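Local structure of beta-Ala-His dipeptidase (Homo sapiens, 3DLJ) at residues Tyr226-Val231 and Arg346-Phe351; His248-Asp253 and Ser381-Val386; Pro271-Glu276 and Ser362-Gln367. The protein hydrolyses Xaa-His dipeptides, above all carnosine and anserine, as a secreted homodimeric metallopeptidase of the M20A family with two zinc ions per subunit. All coordinates share one frame; numbering follows the deposited sequence.

Interaction 1: residues Tyr226-Val231 and Arg346-Phe351; sequences YFMVEV and RVIGKF
F351 turns one face of its ring to F227, taking the CB of F227 in a CH-pi contact, with CB 3.7 Å from the ring centroid. The two phenyl planes are nearly parallel, 13° apart, yet slid so far along each other that they barely overlap; it is the CB and not the F227 ring that sits over the F351 face. V229 comes to the same ring from another direction, its CG2 at the ring edge, 3.5 Å from CE2 of F351. The F351 ring gets there because CG stands between the backbone N and the carbonyl carbon (chi1 72°), which turns it toward strand 226-231. G349, paired with V229, carries no side chain on this face, and the F351 ring meets CG2 of V229 there.

On the other face M228, E230, I348 and K350 line up. CG of M228 meets CD of K350 at 3.8 Å, and CB of M228 touches CG2 of I348 at a similar distance. K350 bends at chi2, and its NZ goes on to a salt bridge with E331. The OH of Y226 approaches CB of K350 at 3.5 Å. At the far end E230 and R346 form a salt bridge, although the position of the carboxylate is not secure.

Six backbone hydrogen bonds, from F227 N to F351 O (2.7 Å) at one end to V347 N and V231 O (3.1 Å) at the other, make this a regular antiparallel ladder. Strand 216-232 is flanked on its other side by strand 384-397, while helices 361-377 and 250-258 cover the face bearing F227, V229, V231, V347 and F351, an alpha/beta layering like that of M20 lid domains.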
ATOM      1  N   TYR A 226     -13.417   4.482   4.577  1.00 33.92           N
ATOM      2  CA  TYR A 226     -12.892   5.093   5.768  1.00 32.27           C
ATOM      3  C   TYR A 226     -13.927   6.059   6.364  1.00 32.35           C
ATOM      4  O   TYR A 226     -14.409   6.962   5.680  1.00 31.62           O
ATOM      5  CB  TYR A 226     -11.571   5.814   5.438  1.00 31.07           C
ATOM      6  CG  TYR A 226     -10.641   5.892   6.643  1.00 30.94           C
ATOM      7  CD1 TYR A 226      -9.628   4.948   6.836  1.00 29.72           C
ATOM      8  CD2 TYR A 226     -10.816   6.896   7.613  1.00 31.41           C
ATOM      9  CE1 TYR A 226      -8.787   5.013   7.948  1.00 28.70           C
ATOM     10  CE2 TYR A 226      -9.993   6.972   8.719  1.00 31.87           C
ATOM     11  CZ  TYR A 226      -8.988   6.032   8.884  1.00 31.18           C
ATOM     12  OH  TYR A 226      -8.191   6.165   9.980  1.00 31.76           O
ATOM     13  N   PHE A 227     -14.273   5.842   7.633  1.00 32.14           N
ATOM     14  CA  PHE A 227     -15.263   6.657   8.326  1.00 32.47           C
ATOM     15  C   PHE A 227     -14.632   7.496   9.433  1.00 32.79           C
ATOM     16  O   PHE A 227     -13.702   7.070  10.109  1.00 33.65           O
ATOM     17  CB  PHE A 227     -16.405   5.790   8.889  1.00 31.86           C
ATOM     18  CG  PHE A 227     -17.275   5.167   7.822  1.00 30.80           C
ATOM     19  CD1 PHE A 227     -16.931   3.945   7.249  1.00 30.19           C
ATOM     20  CD2 PHE A 227     -18.424   5.807   7.388  1.00 29.44           C
ATOM     21  CE1 PHE A 227     -17.711   3.385   6.255  1.00 29.18           C
ATOM     22  CE2 PHE A 227     -19.220   5.239   6.389  1.00 30.85           C
ATOM     23  CZ  PHE A 227     -18.853   4.027   5.822  1.00 30.11           C
ATOM     24  N   MET A 228     -15.118   8.716   9.561  1.00 33.60           N
ATOM     25  CA  MET A 228     -14.801   9.578  10.664  1.00 34.90           C
ATOM     26  C   MET A 228     -16.106   9.856  11.367  1.00 34.95           C
ATOM     27  O   MET A 228     -17.089  10.197  10.723  1.00 35.38           O
ATOM     28  CB  MET A 228     -14.190  10.870  10.138  1.00 34.37           C
ATOM     29  CG  MET A 228     -12.839  10.622   9.431  1.00 33.88           C
ATOM     30  SD  MET A 228     -11.992  12.197   9.213  1.00 38.63           S
ATOM     31  CE  MET A 228     -10.503  11.602   8.458  1.00 34.05           C
ATOM     32  N   VAL A 229     -16.126   9.697  12.689  1.00 35.45           N
ATOM     33  CA  VAL A 229     -17.323   9.950  13.476  1.00 35.34           C
ATOM     34  C   VAL A 229     -17.017  11.016  14.512  1.00 35.88           C
ATOM     35  O   VAL A 229     -16.385  10.732  15.529  1.00 35.96           O
ATOM     36  CB  VAL A 229     -17.828   8.667  14.204  1.00 35.92           C
ATOM     37  CG1 VAL A 229     -19.160   8.923  14.974  1.00 34.99           C
ATOM     38  CG2 VAL A 229     -17.978   7.506  13.242  1.00 35.33           C
ATOM     39  N   GLU A 230     -17.484  12.237  14.255  1.00 36.49           N
ATOM     40  CA  GLU A 230     -17.308  13.348  15.170  1.00 37.56           C
ATOM     41  C   GLU A 230     -18.460  13.455  16.173  1.00 37.29           C
ATOM     42  O   GLU A 230     -19.631  13.467  15.799  1.00 37.24           O
ATOM     43  CB  GLU A 230     -17.116  14.652  14.393  1.00 37.28           C
ATOM     44  CG  GLU A 230     -16.685  15.849  15.257  1.00 39.95           C
ATOM     45  CD  GLU A 230     -16.789  17.195  14.509  1.00 39.73           C
ATOM     46  OE1 GLU A 230     -17.901  17.623  14.169  1.00 41.15           O
ATOM     47  OE2 GLU A 230     -15.748  17.831  14.268  1.00 44.52           O
ATOM     48  N   VAL A 231     -18.116  13.484  17.457  1.00 37.26           N
ATOM     49  CA  VAL A 231     -19.077  13.846  18.483  1.00 37.59           C
ATOM     50  C   VAL A 231     -18.602  15.141  19.159  1.00 38.54           C
ATOM     51  O   VAL A 231     -17.493  15.212  19.679  1.00 38.11           O
ATOM     52  CB  VAL A 231     -19.337  12.704  19.535  1.00 37.19           C
ATOM     53  CG1 VAL A 231     -20.483  13.094  20.441  1.00 35.96           C
ATOM     54  CG2 VAL A 231     -19.650  11.371  18.867  1.00 36.57           C
ATOM     55  N   ARG A 346     -14.534  17.700  21.891  1.00 34.33           N
ATOM     56  CA  ARG A 346     -14.817  17.301  20.524  1.00 34.79           C
ATOM     57  C   ARG A 346     -13.853  16.203  20.141  1.00 33.42           C
ATOM     58  O   ARG A 346     -12.627  16.387  20.173  1.00 33.08           O
ATOM     59  CB  ARG A 346     -14.606  18.506  19.582  1.00 35.05           C
ATOM     60  CG  ARG A 346     -15.399  18.449  18.298  1.00 36.47           C
ATOM     61  CD  ARG A 346     -15.083  19.690  17.433  1.00 38.38           C
ATOM     62  NE  ARG A 346     -14.038  19.362  16.472  1.00 45.85           N
ATOM     63  CZ  ARG A 346     -14.101  19.647  15.177  1.00 49.67           C
ATOM     64  NH1 ARG A 346     -13.100  19.280  14.364  1.00 48.96           N
ATOM     65  NH2 ARG A 346     -15.163  20.304  14.700  1.00 50.04           N
ATOM     66  N   VAL A 347     -14.414  15.072  19.747  1.00 32.36           N
ATOM     67  CA  VAL A 347     -13.625  13.888  19.433  1.00 31.25           C
ATOM     68  C   VAL A 347     -14.083  13.276  18.107  1.00 31.58           C
ATOM     69  O   VAL A 347     -15.261  13.406  17.726  1.00 31.72           O
ATOM     70  CB  VAL A 347     -13.749  12.840  20.576  1.00 31.45           C
ATOM     71  CG1 VAL A 347     -13.029  13.321  21.811  1.00 29.31           C
ATOM     72  CG2 VAL A 347     -15.233  12.586  20.900  1.00 28.19           C
ATOM     73  N   ILE A 348     -13.151  12.634  17.402  1.00 30.74           N
ATOM     74  CA  ILE A 348     -13.429  11.999  16.112  1.00 30.45           C
ATOM     75  C   ILE A 348     -12.916  10.555  16.132  1.00 30.37           C
ATOM     76  O   ILE A 348     -11.706  10.312  16.226  1.00 29.65           O
ATOM     77  CB  ILE A 348     -12.765  12.771  14.890  1.00 30.75           C
ATOM     78  CG1 ILE A 348     -12.962  14.293  14.998  1.00 30.45           C
ATOM     79  CG2 ILE A 348     -13.352  12.296  13.528  1.00 28.85           C
ATOM     80  CD1 ILE A 348     -12.407  15.069  13.822  1.00 29.91           C
ATOM     81  N   GLY A 349     -13.838   9.606  16.044  1.00 30.06           N
ATOM     82  CA  GLY A 349     -13.482   8.207  15.929  1.00 30.51           C
ATOM     83  C   GLY A 349     -13.128   7.895  14.485  1.00 31.57           C
ATOM     84  O   GLY A 349     -13.724   8.450  13.564  1.00 32.18           O
ATOM     85  N   LYS A 350     -12.170   6.989  14.284  1.00 32.43           N
ATOM     86  CA  LYS A 350     -11.758   6.558  12.939  1.00 31.71           C
ATOM     87  C   LYS A 350     -11.829   5.055  12.807  1.00 30.84           C
ATOM     88  O   LYS A 350     -11.329   4.305  13.661  1.00 31.16           O
ATOM     89  CB  LYS A 350     -10.329   7.012  12.633  1.00 31.62           C
ATOM     90  CG  LYS A 350      -9.981   8.432  13.079  1.00 33.76           C
ATOM     91  CD  LYS A 350     -10.253   9.489  12.038  1.00 32.82           C
ATOM     92  CE  LYS A 350      -9.997  10.866  12.653  1.00 34.60           C
ATOM     93  NZ  LYS A 350      -8.630  11.384  12.326  1.00 34.99           N
ATOM     94  N   PHE A 351     -12.447   4.608  11.723  1.00 30.10           N
ATOM     95  CA  PHE A 351     -12.546   3.196  11.438  1.00 29.51           C
ATOM     96  C   PHE A 351     -12.819   3.003   9.950  1.00 29.60           C
ATOM     97  O   PHE A 351     -13.231   3.929   9.266  1.00 29.32           O
ATOM     98  CB  PHE A 351     -13.640   2.518  12.305  1.00 28.73           C
ATOM     99  CG  PHE A 351     -15.071   2.873  11.904  1.00 27.69           C
ATOM    100  CD1 PHE A 351     -15.763   2.088  10.984  1.00 25.46           C
ATOM    101  CD2 PHE A 351     -15.704   3.980  12.445  1.00 27.20           C
ATOM    102  CE1 PHE A 351     -17.073   2.381  10.623  1.00 26.30           C
ATOM    103  CE2 PHE A 351     -17.025   4.292  12.085  1.00 28.62           C
ATOM    104  CZ  PHE A 351     -17.710   3.486  11.179  1.00 28.69           C
TER

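Interaction 2: residues His248-Asp253 and Ser381-Val386; sequences HEPMAD and SSNKMV
OD2 of D253 is gripped by two donors, the hydroxyl of S381 at 2.7 Å from OG and the amide of N383 at 2.6 Å from ND2. They arrive from opposite faces of the carboxylate plane: OG on the syn side, ND2 on the anti side and further out of plane. The amide and carboxylate planes stand 74° apart, so the two groups meet strongly twisted and not flat. D253's other oxygen, OD1, pairs with R379 in a salt bridge, and with both oxygens bound the carboxylate is probably held in its charged form.

ND2 of N383 also donates to the backbone O of H248, 3.0 Å away, approaching from well above that carbonyl plane. One amide nitrogen thereby ties H248, the residue before the N-cap E249, to D253 in the first turn of helix 250-258. S381-N383 belong to the loop that leads from helix 361-377 into strand 384-397, and S381 shapes that loop through an ST turn, OG accepting from N383 N at 3.1 Å. The same hydroxyl thus serves the turn and the helix together, with OG anti to the backbone N of S381 (chi1 169°).

Nearer the surface, the imidazole of H248 lies flat against the S381-S382 backbone. CA of S381 sits over the ring centre, 3.9 Å from the centroid, and S382 N lies above the same face toward the rim. ND1 is hydrogen-bonded to S382 OG at 3.2 Å, while F376 of helix 361-377 packs against D253, S381 and N383.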
ATOM      1  N   HIS A 248     -23.258  15.109  29.121  1.00 35.79           N
ATOM      2  CA  HIS A 248     -23.213  14.068  28.117  1.00 36.33           C
ATOM      3  C   HIS A 248     -21.828  14.202  27.511  1.00 35.87           C
ATOM      4  O   HIS A 248     -21.557  15.133  26.737  1.00 36.33           O
ATOM      5  CB  HIS A 248     -24.229  14.315  27.010  1.00 37.53           C
ATOM      6  CG  HIS A 248     -25.653  14.122  27.426  1.00 39.94           C
ATOM      7  ND1 HIS A 248     -26.529  15.179  27.581  1.00 42.21           N
ATOM      8  CD2 HIS A 248     -26.372  12.998  27.659  1.00 41.86           C
ATOM      9  CE1 HIS A 248     -27.717  14.714  27.930  1.00 42.52           C
ATOM     10  NE2 HIS A 248     -27.651  13.394  27.980  1.00 42.24           N
ATOM     11  N   GLU A 249     -20.932  13.301  27.886  1.00 34.79           N
ATOM     12  CA  GLU A 249     -19.539  13.422  27.477  1.00 33.33           C
ATOM     13  C   GLU A 249     -19.310  12.867  26.072  1.00 32.62           C
ATOM     14  O   GLU A 249     -19.636  11.703  25.808  1.00 32.77           O
ATOM     15  CB  GLU A 249     -18.634  12.737  28.495  1.00 32.74           C
ATOM     16  CG  GLU A 249     -18.774  13.293  29.893  1.00 32.42           C
ATOM     17  CD  GLU A 249     -17.714  12.748  30.852  1.00 34.09           C
ATOM     18  OE1 GLU A 249     -17.798  13.044  32.061  1.00 35.00           O
ATOM     19  OE2 GLU A 249     -16.783  12.031  30.400  1.00 35.26           O
ATOM     20  N   PRO A 250     -18.765  13.706  25.162  1.00 32.19           N
ATOM     21  CA  PRO A 250     -18.412  13.263  23.813  1.00 32.52           C
ATOM     22  C   PRO A 250     -17.714  11.892  23.779  1.00 32.63           C
ATOM     23  O   PRO A 250     -18.089  11.062  22.954  1.00 32.83           O
ATOM     24  CB  PRO A 250     -17.478  14.395  23.316  1.00 31.95           C
ATOM     25  CG  PRO A 250     -18.090  15.604  23.952  1.00 30.66           C
ATOM     26  CD  PRO A 250     -18.440  15.138  25.348  1.00 31.57           C
ATOM     27  N   MET A 251     -16.731  11.658  24.665  1.00 33.55           N
ATOM     28  CA  MET A 251     -16.040  10.346  24.721  1.00 34.03           C
ATOM     29  C   MET A 251     -16.975   9.176  25.053  1.00 34.49           C
ATOM     30  O   MET A 251     -16.818   8.080  24.503  1.00 35.18           O
ATOM     31  CB  MET A 251     -14.883  10.349  25.704  1.00 33.17           C
ATOM     32  CG  MET A 251     -13.604  10.922  25.162  1.00 34.52           C
ATOM     33  SD  MET A 251     -12.867  10.010  23.790  1.00 38.04           S
ATOM     34  CE  MET A 251     -12.083   8.605  24.614  1.00 34.40           C
ATOM     35  N   ALA A 252     -17.934   9.395  25.953  1.00 34.64           N
ATOM     36  CA  ALA A 252     -18.876   8.341  26.311  1.00 35.03           C
ATOM     37  C   ALA A 252     -19.764   7.958  25.097  1.00 35.13           C
ATOM     38  O   ALA A 252     -19.979   6.787  24.856  1.00 36.42           O
ATOM     39  CB  ALA A 252     -19.734   8.760  27.534  1.00 34.26           C
ATOM     40  N   ASP A 253     -20.258   8.958  24.356  1.00 34.74           N
ATOM     41  CA  ASP A 253     -21.014   8.770  23.120  1.00 34.43           C
ATOM     42  C   ASP A 253     -20.168   8.059  22.033  1.00 33.78           C
ATOM     43  O   ASP A 253     -20.605   7.084  21.438  1.00 33.81           O
ATOM     44  CB  ASP A 253     -21.529  10.127  22.588  1.00 34.95           C
ATOM     45  CG  ASP A 253     -22.651  10.744  23.441  1.00 37.19           C
ATOM     46  OD1 ASP A 253     -23.304  10.011  24.216  1.00 39.85           O
ATOM     47  OD2 ASP A 253     -22.887  11.989  23.323  1.00 36.97           O
ATOM     48  N   SER A 381     -28.741  12.187  23.700  1.00 43.65           N
ATOM     49  CA  SER A 381     -27.589  13.005  24.059  1.00 42.69           C
ATOM     50  C   SER A 381     -27.783  14.417  23.515  1.00 42.58           C
ATOM     51  O   SER A 381     -28.470  14.592  22.528  1.00 42.99           O
ATOM     52  CB  SER A 381     -26.318  12.387  23.497  1.00 42.06           C
ATOM     53  OG  SER A 381     -25.206  13.261  23.606  1.00 40.39           O
ATOM     54  N   SER A 382     -27.164  15.404  24.160  1.00 42.25           N
ATOM     55  CA  SER A 382     -27.221  16.792  23.729  1.00 42.35           C
ATOM     56  C   SER A 382     -26.150  17.073  22.688  1.00 41.99           C
ATOM     57  O   SER A 382     -26.140  18.133  22.068  1.00 41.96           O
ATOM     58  CB  SER A 382     -27.021  17.717  24.934  1.00 43.29           C
ATOM     59  OG  SER A 382     -25.740  17.531  25.545  1.00 45.43           O
ATOM     60  N   ASN A 383     -25.225  16.124  22.517  1.00 41.45           N
ATOM     61  CA  ASN A 383     -24.130  16.277  21.553  1.00 39.99           C
ATOM     62  C   ASN A 383     -24.596  16.184  20.111  1.00 39.06           C
ATOM     63  O   ASN A 383     -25.657  15.661  19.808  1.00 38.93           O
ATOM     64  CB  ASN A 383     -23.020  15.246  21.845  1.00 39.88           C
ATOM     65  CG  ASN A 383     -22.364  15.480  23.177  1.00 39.45           C
ATOM     66  OD1 ASN A 383     -22.241  16.625  23.614  1.00 41.42           O
ATOM     67  ND2 ASN A 383     -21.940  14.407  23.840  1.00 37.20           N
ATOM     68  N   LYS A 384     -23.781  16.722  19.231  1.00 38.78           N
ATOM     69  CA  LYS A 384     -23.993  16.627  17.799  1.00 39.20           C
ATOM     70  C   LYS A 384     -23.100  15.513  17.253  1.00 38.51           C
ATOM     71  O   LYS A 384     -21.965  15.364  17.665  1.00 37.26           O
ATOM     72  CB  LYS A 384     -23.697  17.987  17.150  1.00 39.22           C
ATOM     73  CG  LYS A 384     -23.351  17.953  15.669  1.00 42.12           C
ATOM     74  N   MET A 385     -23.637  14.688  16.369  1.00 38.91           N
ATOM     75  CA  MET A 385     -22.800  13.714  15.705  1.00 38.91           C
ATOM     76  C   MET A 385     -22.741  13.959  14.210  1.00 38.64           C
ATOM     77  O   MET A 385     -23.757  14.149  13.561  1.00 38.64           O
ATOM     78  CB  MET A 385     -23.251  12.293  15.984  1.00 38.67           C
ATOM     79  CG  MET A 385     -22.398  11.265  15.240  1.00 38.73           C
ATOM     80  SD  MET A 385     -23.189   9.666  15.214  1.00 41.00           S
ATOM     81  CE  MET A 385     -24.578   9.972  14.132  1.00 40.09           C
ATOM     82  N   VAL A 386     -21.531  13.942  13.671  1.00 38.49           N
ATOM     83  CA  VAL A 386     -21.345  13.940  12.231  1.00 37.96           C
ATOM     84  C   VAL A 386     -20.550  12.701  11.768  1.00 37.86           C
ATOM     85  O   VAL A 386     -19.392  12.506  12.156  1.00 37.80           O
ATOM     86  CB  VAL A 386     -20.637  15.224  11.748  1.00 37.64           C
ATOM     87  CG1 VAL A 386     -20.563  15.250  10.211  1.00 36.37           C
ATOM     88  CG2 VAL A 386     -21.360  16.457  12.280  1.00 38.97           C
TER

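Interaction 3: residues Pro271-Glu276 and Ser362-Gln367; sequences PGIYDE and SAVEKQ
Q367 sets its CG anti to the carbonyl carbon (chi1 -67°) and then runs nearly straight on (chi2 162°), which carries the amide out from helix 361-377 and lays it against the backbone of G272. NE2 comes within 3.3 Å of G272 CA, while the carboxamide carbon CD lies 3.7 Å from G272 C. The stem of the same side chain is used too: CB and CG both touch the carbonyl O of P271, CB at 3.6 Å.

This close approach suits a glycine. G272 adopts a positive phi of 94°, and with no side chain on its CA the Q367 amide can come this close. The chain then folds at once into a type I turn from G272 to D275, closed by D275 N donating to G272 O at 3.1 Å.

Beside this polar patch is a small apolar one. I273 CD1 reaches V364 CG1 at 3.9 Å and stands only slightly farther from CG2, meeting the branched end of the valine one turn before Q367. M359, just before the helix, also packs on I273. A water donates to both Q367 O, 2.8 Å away, and P271 O, bridging the two backbones.

Further along the loop, E276 is joined through its backbone to H358, in the connection between strand 346-355 and helix 361-377. The contact is a loop-to-helix join: a type I turn in the connection from helix 250-258 to helix 282-289 docks on the first turns of helix 361-377, at the edge of the alpha/beta domain away from the zinc site.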
ATOM      1  N   PRO A 271     -26.253  -3.318  10.181  1.00 31.06           N
ATOM      2  CA  PRO A 271     -27.228  -4.035   9.326  1.00 31.56           C
ATOM      3  C   PRO A 271     -27.078  -3.756   7.818  1.00 32.66           C
ATOM      4  O   PRO A 271     -26.820  -2.608   7.413  1.00 33.57           O
ATOM      5  CB  PRO A 271     -28.594  -3.566   9.850  1.00 31.49           C
ATOM      6  CG  PRO A 271     -28.306  -3.061  11.284  1.00 31.24           C
ATOM      7  CD  PRO A 271     -26.919  -2.454  11.184  1.00 30.59           C
ATOM      8  N   GLY A 272     -27.218  -4.814   7.012  1.00 32.17           N
ATOM      9  CA  GLY A 272     -27.059  -4.743   5.567  1.00 31.46           C
ATOM     10  C   GLY A 272     -25.672  -5.081   5.031  1.00 31.48           C
ATOM     11  O   GLY A 272     -25.525  -5.403   3.874  1.00 30.61           O
ATOM     12  N   ILE A 273     -24.646  -5.019   5.869  1.00 32.16           N
ATOM     13  CA  ILE A 273     -23.255  -5.174   5.395  1.00 32.48           C
ATOM     14  C   ILE A 273     -22.922  -6.478   4.630  1.00 32.16           C
ATOM     15  O   ILE A 273     -22.039  -6.479   3.773  1.00 32.43           O
ATOM     16  CB  ILE A 273     -22.220  -4.875   6.535  1.00 32.91           C
ATOM     17  CG1 ILE A 273     -22.003  -3.362   6.654  1.00 33.11           C
ATOM     18  CG2 ILE A 273     -20.840  -5.462   6.210  1.00 34.43           C
ATOM     19  CD1 ILE A 273     -20.996  -2.793   5.648  1.00 29.07           C
ATOM     20  N   TYR A 274     -23.635  -7.569   4.906  1.00 32.02           N
ATOM     21  CA  TYR A 274     -23.335  -8.857   4.252  1.00 31.57           C
ATOM     22  C   TYR A 274     -24.267  -9.182   3.092  1.00 31.13           C
ATOM     23  O   TYR A 274     -24.071 -10.153   2.384  1.00 30.72           O
ATOM     24  CB  TYR A 274     -23.311 -10.006   5.274  1.00 32.13           C
ATOM     25  CG  TYR A 274     -22.183  -9.872   6.262  1.00 30.57           C
ATOM     26  CD1 TYR A 274     -22.410  -9.344   7.523  1.00 28.97           C
ATOM     27  CD2 TYR A 274     -20.885 -10.242   5.917  1.00 31.15           C
ATOM     28  CE1 TYR A 274     -21.365  -9.180   8.440  1.00 29.78           C
ATOM     29  CE2 TYR A 274     -19.829 -10.096   6.827  1.00 31.69           C
ATOM     30  CZ  TYR A 274     -20.087  -9.566   8.095  1.00 30.59           C
ATOM     31  OH  TYR A 274     -19.062  -9.393   9.001  1.00 30.93           O
ATOM     32  N   ASP A 275     -25.265  -8.337   2.897  1.00 31.57           N
ATOM     33  CA  ASP A 275     -26.275  -8.540   1.879  1.00 32.64           C
ATOM     34  C   ASP A 275     -25.721  -8.900   0.509  1.00 32.24           C
ATOM     35  O   ASP A 275     -26.218  -9.833  -0.132  1.00 32.15           O
ATOM     36  CB  ASP A 275     -27.159  -7.306   1.765  1.00 33.04           C
ATOM     37  CG  ASP A 275     -28.081  -7.142   2.948  1.00 35.93           C
ATOM     38  OD1 ASP A 275     -28.144  -8.034   3.840  1.00 35.82           O
ATOM     39  OD2 ASP A 275     -28.758  -6.099   2.957  1.00 40.48           O
ATOM     40  N   GLU A 276     -24.697  -8.169   0.083  1.00 32.29           N
ATOM     41  CA  GLU A 276     -24.189  -8.257  -1.275  1.00 33.61           C
ATOM     42  C   GLU A 276     -22.831  -8.951  -1.441  1.00 32.40           C
ATOM     43  O   GLU A 276     -22.288  -8.969  -2.553  1.00 32.14           O
ATOM     44  CB  GLU A 276     -24.191  -6.867  -1.941  1.00 33.33           C
ATOM     45  CG  GLU A 276     -25.591  -6.229  -2.053  1.00 36.63           C
ATOM     46  CD  GLU A 276     -25.626  -5.059  -3.030  1.00 38.36           C
ATOM     47  OE1 GLU A 276     -25.778  -5.311  -4.263  1.00 43.97           O
ATOM     48  OE2 GLU A 276     -25.498  -3.890  -2.568  1.00 43.57           O
ATOM     49  N   SER A 362     -21.686   3.160  -1.998  1.00 33.63           N
ATOM     50  CA  SER A 362     -22.731   4.099  -1.621  1.00 34.13           C
ATOM     51  C   SER A 362     -23.702   3.474  -0.644  1.00 33.72           C
ATOM     52  O   SER A 362     -24.210   4.176   0.231  1.00 33.76           O
ATOM     53  CB  SER A 362     -23.486   4.641  -2.861  1.00 34.30           C
ATOM     54  OG  SER A 362     -22.567   5.299  -3.721  1.00 38.02           O
ATOM     55  N   ALA A 363     -23.986   2.174  -0.817  1.00 33.52           N
ATOM     56  CA  ALA A 363     -24.856   1.442   0.120  1.00 33.24           C
ATOM     57  C   ALA A 363     -24.195   1.301   1.493  1.00 32.84           C
ATOM     58  O   ALA A 363     -24.832   1.540   2.521  1.00 33.38           O
ATOM     59  CB  ALA A 363     -25.268   0.070  -0.443  1.00 32.84           C
ATOM     60  N   VAL A 364     -22.918   0.934   1.499  1.00 32.91           N
ATOM     61  CA  VAL A 364     -22.119   0.829   2.727  1.00 32.97           C
ATOM     62  C   VAL A 364     -22.115   2.167   3.463  1.00 33.31           C
ATOM     63  O   VAL A 364     -22.371   2.215   4.665  1.00 33.76           O
ATOM     64  CB  VAL A 364     -20.688   0.304   2.430  1.00 32.73           C
ATOM     65  CG1 VAL A 364     -19.783   0.389   3.655  1.00 33.61           C
ATOM     66  CG2 VAL A 364     -20.745  -1.140   1.897  1.00 32.78           C
ATOM     67  N   GLU A 365     -21.867   3.259   2.741  1.00 33.76           N
ATOM     68  CA  GLU A 365     -21.935   4.595   3.337  1.00 34.32           C
ATOM     69  C   GLU A 365     -23.309   4.842   3.991  1.00 34.04           C
ATOM     70  O   GLU A 365     -23.382   5.261   5.165  1.00 34.22           O
ATOM     71  CB  GLU A 365     -21.589   5.667   2.303  1.00 33.74           C
ATOM     72  CG  GLU A 365     -21.898   7.097   2.716  1.00 35.24           C
ATOM     73  CD  GLU A 365     -21.475   8.129   1.666  1.00 36.76           C
ATOM     74  OE1 GLU A 365     -21.825   7.973   0.462  1.00 40.35           O
ATOM     75  OE2 GLU A 365     -20.804   9.116   2.051  1.00 40.82           O
ATOM     76  N   LYS A 366     -24.389   4.558   3.259  1.00 34.01           N
ATOM     77  CA  LYS A 366     -25.750   4.716   3.807  1.00 33.97           C
ATOM     78  C   LYS A 366     -25.979   3.843   5.036  1.00 33.31           C
ATOM     79  O   LYS A 366     -26.492   4.316   6.042  1.00 33.36           O
ATOM     80  CB  LYS A 366     -26.827   4.401   2.768  1.00 33.96           C
ATOM     81  CG  LYS A 366     -27.456   5.608   2.128  1.00 37.44           C
ATOM     82  N   GLN A 367     -25.640   2.562   4.935  1.00 33.10           N
ATOM     83  CA  GLN A 367     -25.842   1.619   6.047  1.00 33.19           C
ATOM     84  C   GLN A 367     -25.104   2.003   7.320  1.00 32.69           C
ATOM     85  O   GLN A 367     -25.685   1.974   8.394  1.00 33.32           O
ATOM     86  CB  GLN A 367     -25.478   0.197   5.630  1.00 33.20           C
ATOM     87  CG  GLN A 367     -26.445  -0.339   4.586  1.00 33.10           C
ATOM     88  CD  GLN A 367     -25.915  -1.549   3.824  1.00 33.47           C
ATOM     89  OE1 GLN A 367     -24.703  -1.765   3.689  1.00 35.43           O
ATOM     90  NE2 GLN A 367     -26.831  -2.334   3.312  1.00 33.56           N
TER
HETATM   91  O   HOH W   1     -27.628   0.061   8.886  1.00 36.12           O

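Interactions 1 and 2 share a sheet: strands 216-232 and 384-397 are neighbours in it, and E230 N probably bonds to V386 O where they meet. Interaction 1 is strand pairing, regular backbone bonds with a buried aromatic and aliphatic face. At the sheet's end, interaction 2 instead relies on side-chain bonds round a buried aspartate, with an exposed histidine outside it. Interaction 3 has the least polar grip, van der Waals contacts and one water at a loop with several exposed residues. Helix 361-377 relates them: it follows strand 346-355, supplies its first turns to interaction 3, leads toward 381-386, and touches interaction 1 where F227 CZ meets E365.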